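Local coordinates for protein viral CASP8 and FADD-like apoptosis regulator (Molluscum contagiosum virus subtype 1, PDB 2BBR) that blocks death-receptor-induced apoptosis of the host cell by interfering with caspase-8 recruitment and activation at the death-inducing signaling complex, and suppresses NF-kappa-B activation, at residues Phe12-Leu16 with Ser75-Leu79; Phe30-Asp34 with Arg97-Val101. All coordinates share one frame; numbering follows the deposited sequence.

Interaction 1 of 2, residues Phe12-Leu16 with Ser75-Leu79; sequences FLRHL and SRFGL
Arg76 carries most of this contact, reaching across to Phe12, His15 and Leu16 of helix 10-17. Before it, Ser75 OG takes a weak hydrogen bond from Arg76 NH1 (3.0 Å), near the guanidinium plane. A bend at chi2 (-59°) carries the Arg76 chain along the Phe12 ring, with CD 3.9 Å from Phe12 CE1. Leu16 CD1 touches Arg76 CG (3.7 Å) and lies over one guanidinium face, near its rim. At the guanidinium edge a water accepts from Arg76 NE (2.7 Å). The same water donates to Phe12 O (3.0 Å) and bonds His15 ND1 (2.9 Å). It therefore joins the arginine to both the backbone and a side chain of the other helix. Next comes Phe77, the last residue of its helix. The edge of Phe12 points toward its face in an offset edge-to-face stack, with centroids 5.8 Å apart and planes at 83°. Phe77 also packs on Leu57, Leu60 and Leu64 of helix 57-66. This is surface packing between the first and a later helix of the first death effector domain, a helical bundle of the death-domain superfamily.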
ATOM      1  N   PHE A  12     -19.783  -9.280   6.506  1.00 18.68           N
ATOM      2  CA  PHE A  12     -18.759  -9.517   7.515  1.00 17.98           C
ATOM      3  C   PHE A  12     -17.659  -8.465   7.358  1.00 18.46           C
ATOM      4  O   PHE A  12     -17.085  -7.990   8.341  1.00 16.67           O
ATOM      5  CB  PHE A  12     -18.187 -10.924   7.323  1.00 18.03           C
ATOM      6  CG  PHE A  12     -16.977 -11.217   8.160  1.00 18.24           C
ATOM      7  CD1 PHE A  12     -17.083 -11.390   9.535  1.00 20.98           C
ATOM      8  CD2 PHE A  12     -15.726 -11.344   7.562  1.00 21.87           C
ATOM      9  CE1 PHE A  12     -15.960 -11.688  10.304  1.00 22.94           C
ATOM     10  CE2 PHE A  12     -14.597 -11.641   8.322  1.00 22.27           C
ATOM     11  CZ  PHE A  12     -14.717 -11.813   9.695  1.00 23.19           C
ATOM     12  N   LEU A  13     -17.393  -8.093   6.110  1.00 20.69           N
ATOM     13  CA  LEU A  13     -16.365  -7.112   5.781  1.00 22.45           C
ATOM     14  C   LEU A  13     -16.772  -5.674   6.103  1.00 23.25           C
ATOM     15  O   LEU A  13     -16.002  -4.936   6.722  1.00 22.41           O
ATOM     16  CB  LEU A  13     -16.008  -7.228   4.300  1.00 24.97           C
ATOM     17  CG  LEU A  13     -15.722  -8.661   3.847  1.00 26.93           C
ATOM     18  CD1 LEU A  13     -15.444  -8.678   2.363  1.00 28.35           C
ATOM     19  CD2 LEU A  13     -14.544  -9.229   4.622  1.00 26.06           C
ATOM     20  N   ARG A  14     -17.965  -5.268   5.676  1.00 24.03           N
ATOM     21  CA  ARG A  14     -18.429  -3.910   5.951  1.00 23.92           C
ATOM     22  C   ARG A  14     -18.422  -3.648   7.451  1.00 23.08           C
ATOM     23  O   ARG A  14     -18.162  -2.531   7.900  1.00 22.85           O
ATOM     24  CB  ARG A  14     -19.840  -3.687   5.395  1.00 26.97           C
ATOM     25  CG  ARG A  14     -19.886  -3.353   3.911  1.00 29.98           C
ATOM     26  CD  ARG A  14     -19.609  -4.569   3.045  1.00 33.20           C
ATOM     27  NE  ARG A  14     -20.708  -5.530   3.087  1.00 35.37           N
ATOM     28  CZ  ARG A  14     -21.937  -5.283   2.640  1.00 36.72           C
ATOM     29  NH1 ARG A  14     -22.231  -4.102   2.113  1.00 37.22           N
ATOM     30  NH2 ARG A  14     -22.872  -6.220   2.720  1.00 37.41           N
ATOM     31  N   HIS A  15     -18.706  -4.688   8.224  1.00 20.50           N
ATOM     32  CA  HIS A  15     -18.720  -4.570   9.673  1.00 16.86           C
ATOM     33  C   HIS A  15     -17.284  -4.370  10.161  1.00 17.07           C
ATOM     34  O   HIS A  15     -17.021  -3.582  11.068  1.00 15.67           O
ATOM     35  CB  HIS A  15     -19.339  -5.832  10.279  1.00 16.71           C
ATOM     36  CG  HIS A  15     -19.398  -5.820  11.771  1.00 14.04           C
ATOM     37  ND1 HIS A  15     -18.440  -6.418  12.558  1.00 14.52           N
ATOM     38  CD2 HIS A  15     -20.303  -5.280  12.623  1.00 14.98           C
ATOM     39  CE1 HIS A  15     -18.753  -6.253  13.830  1.00 15.30           C
ATOM     40  NE2 HIS A  15     -19.879  -5.567  13.897  1.00 16.05           N
ATOM     41  N   LEU A  16     -16.355  -5.085   9.542  1.00 17.61           N
ATOM     42  CA  LEU A  16     -14.948  -4.962   9.895  1.00 19.00           C
ATOM     43  C   LEU A  16     -14.460  -3.532   9.638  1.00 18.56           C
ATOM     44  O   LEU A  16     -13.675  -2.989  10.415  1.00 18.07           O
ATOM     45  CB  LEU A  16     -14.121  -5.955   9.073  1.00 20.75           C
ATOM     46  CG  LEU A  16     -12.598  -5.899   9.212  1.00 21.05           C
ATOM     47  CD1 LEU A  16     -12.201  -6.082  10.663  1.00 23.16           C
ATOM     48  CD2 LEU A  16     -11.965  -6.973   8.342  1.00 22.72           C
ATOM     49  N   SER A  75      -9.448 -11.079  16.542  1.00 11.93           N
ATOM     50  CA  SER A  75     -10.897 -11.131  16.709  1.00 13.03           C
ATOM     51  C   SER A  75     -11.700 -11.597  15.503  1.00 13.66           C
ATOM     52  O   SER A  75     -12.731 -12.252  15.663  1.00 15.52           O
ATOM     53  CB  SER A  75     -11.430  -9.771  17.168  1.00 13.36           C
ATOM     54  OG  SER A  75     -11.323  -8.798  16.144  1.00 14.50           O
ATOM     55  N   ARG A  76     -11.236 -11.273  14.301  1.00 13.05           N
ATOM     56  CA  ARG A  76     -11.962 -11.655  13.098  1.00 14.82           C
ATOM     57  C   ARG A  76     -11.477 -12.925  12.418  1.00 13.97           C
ATOM     58  O   ARG A  76     -12.265 -13.620  11.774  1.00 15.74           O
ATOM     59  CB  ARG A  76     -11.933 -10.508  12.089  1.00 16.58           C
ATOM     60  CG  ARG A  76     -12.593  -9.230  12.581  1.00 19.85           C
ATOM     61  CD  ARG A  76     -14.045  -9.476  12.946  1.00 22.06           C
ATOM     62  NE  ARG A  76     -14.808  -8.235  13.051  1.00 22.38           N
ATOM     63  CZ  ARG A  76     -14.588  -7.287  13.957  1.00 21.57           C
ATOM     64  NH1 ARG A  76     -13.621  -7.428  14.850  1.00 21.28           N
ATOM     65  NH2 ARG A  76     -15.344  -6.196  13.969  1.00 22.54           N
ATOM     66  N   PHE A  77     -10.193 -13.239  12.555  1.00 13.52           N
ATOM     67  CA  PHE A  77      -9.663 -14.427  11.902  1.00 14.60           C
ATOM     68  C   PHE A  77      -8.957 -15.418  12.821  1.00 14.54           C
ATOM     69  O   PHE A  77      -8.506 -16.470  12.367  1.00 15.25           O
ATOM     70  CB  PHE A  77      -8.731 -14.006  10.761  1.00 15.26           C
ATOM     71  CG  PHE A  77      -9.409 -13.160   9.715  1.00 14.68           C
ATOM     72  CD1 PHE A  77      -9.176 -11.793   9.638  1.00 15.90           C
ATOM     73  CD2 PHE A  77     -10.305 -13.735   8.822  1.00 16.42           C
ATOM     74  CE1 PHE A  77      -9.828 -11.011   8.684  1.00 16.72           C
ATOM     75  CE2 PHE A  77     -10.961 -12.963   7.867  1.00 17.14           C
ATOM     76  CZ  PHE A  77     -10.722 -11.599   7.796  1.00 17.01           C
ATOM     77  N   GLY A  78      -8.875 -15.090  14.109  1.00 13.74           N
ATOM     78  CA  GLY A  78      -8.225 -15.972  15.065  1.00 13.89           C
ATOM     79  C   GLY A  78      -6.757 -16.201  14.757  1.00 12.68           C
ATOM     80  O   GLY A  78      -6.199 -17.250  15.091  1.00 15.99           O
ATOM     81  N   LEU A  79      -6.123 -15.215  14.135  1.00 12.14           N
ATOM     82  CA  LEU A  79      -4.722 -15.332  13.768  1.00 11.47           C
ATOM     83  C   LEU A  79      -3.794 -14.448  14.576  1.00 11.38           C
ATOM     84  O   LEU A  79      -4.081 -13.278  14.825  1.00 12.33           O
ATOM     85  CB  LEU A  79      -4.534 -14.988  12.289  1.00 12.20           C
ATOM     86  CG  LEU A  79      -5.176 -15.904  11.250  1.00 11.14           C
ATOM     87  CD1 LEU A  79      -5.001 -15.310   9.862  1.00 14.53           C
ATOM     88  CD2 LEU A  79      -4.552 -17.285  11.328  1.00 14.48           C
TER
HETATM   89  O   HOH W   1     -16.824  -8.419  11.298  1.00 18.89           O

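Interaction 2 of 2, residues Phe30-Asp34 with Arg97-Val101; sequences FLCHD and RKLMV. With AZI (azide ion), chain B.
Arg97 lies between Phe30 and Asp34 where the two death effector domains of the chain pack together. Helix 22-31 of the first domain ends here against helix 95-104 of the second. Arg97 grips the Asp34 carboxylate side-on with two nitrogens, one to each oxygen. NE donates to OD2 of Asp34 (2.9 Å) in a nearly straight bond (171°). OD2 lies in the guanidinium plane, but NE approaches from above the carboxylate plane. NH2 reaches OD1 of Asp34 on its syn side but 30° out of the carboxylate plane (2.9 Å), a more bent bond. NH1 forms a salt bridge with Glu144. Two acidic side chains thus share one buried guanidinium and probably offset its positive charge. His33 CB sits over the centre of one guanidinium face. A bend at chi2 (-86°) lays Arg97 CD over a face of Phe30 in a CH-pi contact and turns the guanidinium to Asp34. CZ makes an off-centre cation-pi contact with that ring. Leu31 CD2 packs on Val101 CG2 (3.7 Å). Lys98 NZ pairs with Glu62 and with the terminal carboxylate of His195, a histidine-tag residue. It also donates a weak hydrogen bond to the azide ion, probably from the crystallisation liquor, with 3.2 Å between Lys98 NZ and azide N2.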
ATOM      1  N   PHE A  30      -5.357   2.827  -1.187  1.00 10.55           N
ATOM      2  CA  PHE A  30      -4.100   2.839  -1.929  1.00 10.31           C
ATOM      3  C   PHE A  30      -3.700   1.406  -2.293  1.00  9.82           C
ATOM      4  O   PHE A  30      -3.295   1.131  -3.424  1.00 10.08           O
ATOM      5  CB  PHE A  30      -3.005   3.494  -1.085  1.00 10.78           C
ATOM      6  CG  PHE A  30      -1.634   3.399  -1.689  1.00  9.14           C
ATOM      7  CD1 PHE A  30      -1.202   4.315  -2.645  1.00  9.15           C
ATOM      8  CD2 PHE A  30      -0.769   2.385  -1.301  1.00  9.20           C
ATOM      9  CE1 PHE A  30       0.081   4.216  -3.204  1.00 10.12           C
ATOM     10  CE2 PHE A  30       0.503   2.281  -1.851  1.00 10.20           C
ATOM     11  CZ  PHE A  30       0.932   3.197  -2.803  1.00  9.39           C
ATOM     12  N   LEU A  31      -3.822   0.491  -1.337  1.00  9.08           N
ATOM     13  CA  LEU A  31      -3.476  -0.905  -1.590  1.00  9.29           C
ATOM     14  C   LEU A  31      -4.316  -1.492  -2.722  1.00  8.61           C
ATOM     15  O   LEU A  31      -3.861  -2.380  -3.451  1.00  9.57           O
ATOM     16  CB  LEU A  31      -3.680  -1.749  -0.326  1.00  9.67           C
ATOM     17  CG  LEU A  31      -2.674  -1.578   0.814  1.00  9.75           C
ATOM     18  CD1 LEU A  31      -3.096  -2.445   1.990  1.00 11.06           C
ATOM     19  CD2 LEU A  31      -1.273  -1.958   0.342  1.00 10.37           C
ATOM     20  N   CYS A  32      -5.539  -0.987  -2.863  1.00  9.46           N
ATOM     21  CA  CYS A  32      -6.466  -1.455  -3.891  1.00 10.32           C
ATOM     22  C   CYS A  32      -6.438  -0.601  -5.152  1.00 10.91           C
ATOM     23  O   CYS A  32      -7.279  -0.775  -6.030  1.00 12.03           O
ATOM     24  CB  CYS A  32      -7.898  -1.452  -3.351  1.00 11.43           C
ATOM     25  SG  CYS A  32      -8.188  -2.509  -1.927  1.00 12.77           S
ATOM     26  N   HIS A  33      -5.468   0.302  -5.252  1.00 11.22           N
ATOM     27  CA  HIS A  33      -5.389   1.208  -6.393  1.00 11.06           C
ATOM     28  C   HIS A  33      -5.407   0.567  -7.781  1.00 12.66           C
ATOM     29  O   HIS A  33      -6.101   1.054  -8.674  1.00 13.93           O
ATOM     30  CB  HIS A  33      -4.150   2.096  -6.264  1.00 10.33           C
ATOM     31  CG  HIS A  33      -4.113   3.227  -7.246  1.00 10.91           C
ATOM     32  ND1 HIS A  33      -4.943   4.322  -7.156  1.00 12.74           N
ATOM     33  CD2 HIS A  33      -3.351   3.420  -8.349  1.00 11.25           C
ATOM     34  CE1 HIS A  33      -4.697   5.142  -8.164  1.00 12.59           C
ATOM     35  NE2 HIS A  33      -3.735   4.617  -8.902  1.00 11.54           N
ATOM     36  N   ASP A  34      -4.650  -0.508  -7.969  1.00 11.64           N
ATOM     37  CA  ASP A  34      -4.593  -1.173  -9.269  1.00 13.50           C
ATOM     38  C   ASP A  34      -5.819  -2.025  -9.569  1.00 12.94           C
ATOM     39  O   ASP A  34      -6.322  -2.029 -10.694  1.00 14.83           O
ATOM     40  CB  ASP A  34      -3.355  -2.063  -9.358  1.00 14.02           C
ATOM     41  CG  ASP A  34      -2.078  -1.313  -9.061  1.00 16.28           C
ATOM     42  OD1 ASP A  34      -1.831  -0.279  -9.717  1.00 16.89           O
ATOM     43  OD2 ASP A  34      -1.324  -1.760  -8.175  1.00 15.10           O
ATOM     44  N   ARG A  97       2.929  -1.939  -3.455  1.00  8.95           N
ATOM     45  CA  ARG A  97       1.937  -1.199  -2.683  1.00  9.81           C
ATOM     46  C   ARG A  97       2.100  -1.388  -1.180  1.00  8.33           C
ATOM     47  O   ARG A  97       1.994  -0.433  -0.409  1.00  9.32           O
ATOM     48  CB  ARG A  97       0.521  -1.615  -3.101  1.00 11.69           C
ATOM     49  CG  ARG A  97       0.179  -1.387  -4.568  1.00 15.59           C
ATOM     50  CD  ARG A  97      -0.330   0.014  -4.828  1.00 16.59           C
ATOM     51  NE  ARG A  97      -0.477   0.268  -6.258  1.00 14.15           N
ATOM     52  CZ  ARG A  97      -0.289   1.457  -6.813  1.00 12.07           C
ATOM     53  NH1 ARG A  97       0.039   2.488  -6.046  1.00 11.89           N
ATOM     54  NH2 ARG A  97      -0.382   1.602  -8.128  1.00 11.42           N
ATOM     55  N   LYS A  98       2.339  -2.622  -0.754  1.00  8.73           N
ATOM     56  CA  LYS A  98       2.503  -2.883   0.669  1.00  8.55           C
ATOM     57  C   LYS A  98       3.730  -2.160   1.221  1.00  8.78           C
ATOM     58  O   LYS A  98       3.683  -1.585   2.312  1.00  9.45           O
ATOM     59  CB  LYS A  98       2.597  -4.389   0.919  1.00  9.48           C
ATOM     60  CG  LYS A  98       1.277  -5.118   0.674  1.00  8.86           C
ATOM     61  CD  LYS A  98       1.383  -6.614   0.925  1.00  9.91           C
ATOM     62  CE  LYS A  98       2.126  -7.324  -0.193  1.00 10.28           C
ATOM     63  NZ  LYS A  98       2.419  -8.739   0.168  1.00 12.24           N
ATOM     64  N   LEU A  99       4.822  -2.172   0.463  1.00  8.99           N
ATOM     65  CA  LEU A  99       6.042  -1.497   0.890  1.00  9.14           C
ATOM     66  C   LEU A  99       5.827   0.002   1.034  1.00  7.95           C
ATOM     67  O   LEU A  99       6.282   0.610   2.001  1.00 10.12           O
ATOM     68  CB  LEU A  99       7.174  -1.753  -0.108  1.00 10.99           C
ATOM     69  CG  LEU A  99       8.497  -1.021   0.154  1.00 11.39           C
ATOM     70  CD1 LEU A  99       9.017  -1.341   1.548  1.00 13.92           C
ATOM     71  CD2 LEU A  99       9.517  -1.430  -0.893  1.00 12.82           C
ATOM     72  N   MET A 100       5.137   0.604   0.072  1.00  8.29           N
ATOM     73  CA  MET A 100       4.891   2.038   0.143  1.00  8.64           C
ATOM     74  C   MET A 100       4.086   2.401   1.391  1.00  9.06           C
ATOM     75  O   MET A 100       4.357   3.414   2.040  1.00  9.80           O
ATOM     76  CB  MET A 100       4.177   2.528  -1.117  1.00  9.62           C
ATOM     77  CG  MET A 100       5.037   2.466  -2.377  1.00 11.52           C
ATOM     78  SD  MET A 100       6.608   3.373  -2.259  1.00 13.57           S
ATOM     79  CE  MET A 100       7.749   2.009  -2.192  1.00 16.55           C
ATOM     80  N   VAL A 101       3.091   1.590   1.732  1.00  8.83           N
ATOM     81  CA  VAL A 101       2.305   1.873   2.929  1.00 10.00           C
ATOM     82  C   VAL A 101       3.203   1.807   4.159  1.00 10.02           C
ATOM     83  O   VAL A 101       3.171   2.697   5.014  1.00 10.30           O
ATOM     84  CB  VAL A 101       1.147   0.867   3.109  1.00  9.87           C
ATOM     85  CG1 VAL A 101       0.527   1.033   4.493  1.00 11.20           C
ATOM     86  CG2 VAL A 101       0.090   1.092   2.031  1.00 11.03           C
TER
HETATM   87  N1  AZI B 201       4.345  -8.692   2.736  1.00 11.17           N
HETATM   88  N2  AZI B 201       4.608  -7.653   2.258  1.00 12.24           N
HETATM   89  N3  AZI B 201       4.934  -6.627   1.813  1.00 19.41           N

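From the N terminus, helix 10-17 supplies Phe12-Leu16, the first half of interaction 1. Helix 22-31 is next, and its last residues with the following turn form Phe30-Asp34, the first half of interaction 2. The chain then runs through helices 42-51, 57-66 and 70-77. At Ser75-Leu79 it closes interaction 1 across 58 intervening residues, all within the first death effector domain. After helix 81-85 the chain reaches helix 95-104, in the second death effector domain. Arg97-Val101 then closes interaction 2 across 62 residues. The two loops cross rather than nest. Interaction 1 joins helices at the surface of one domain, while interaction 2 ties the two domains together near the chain centre. Their centres are 21 Å apart, and they do not touch.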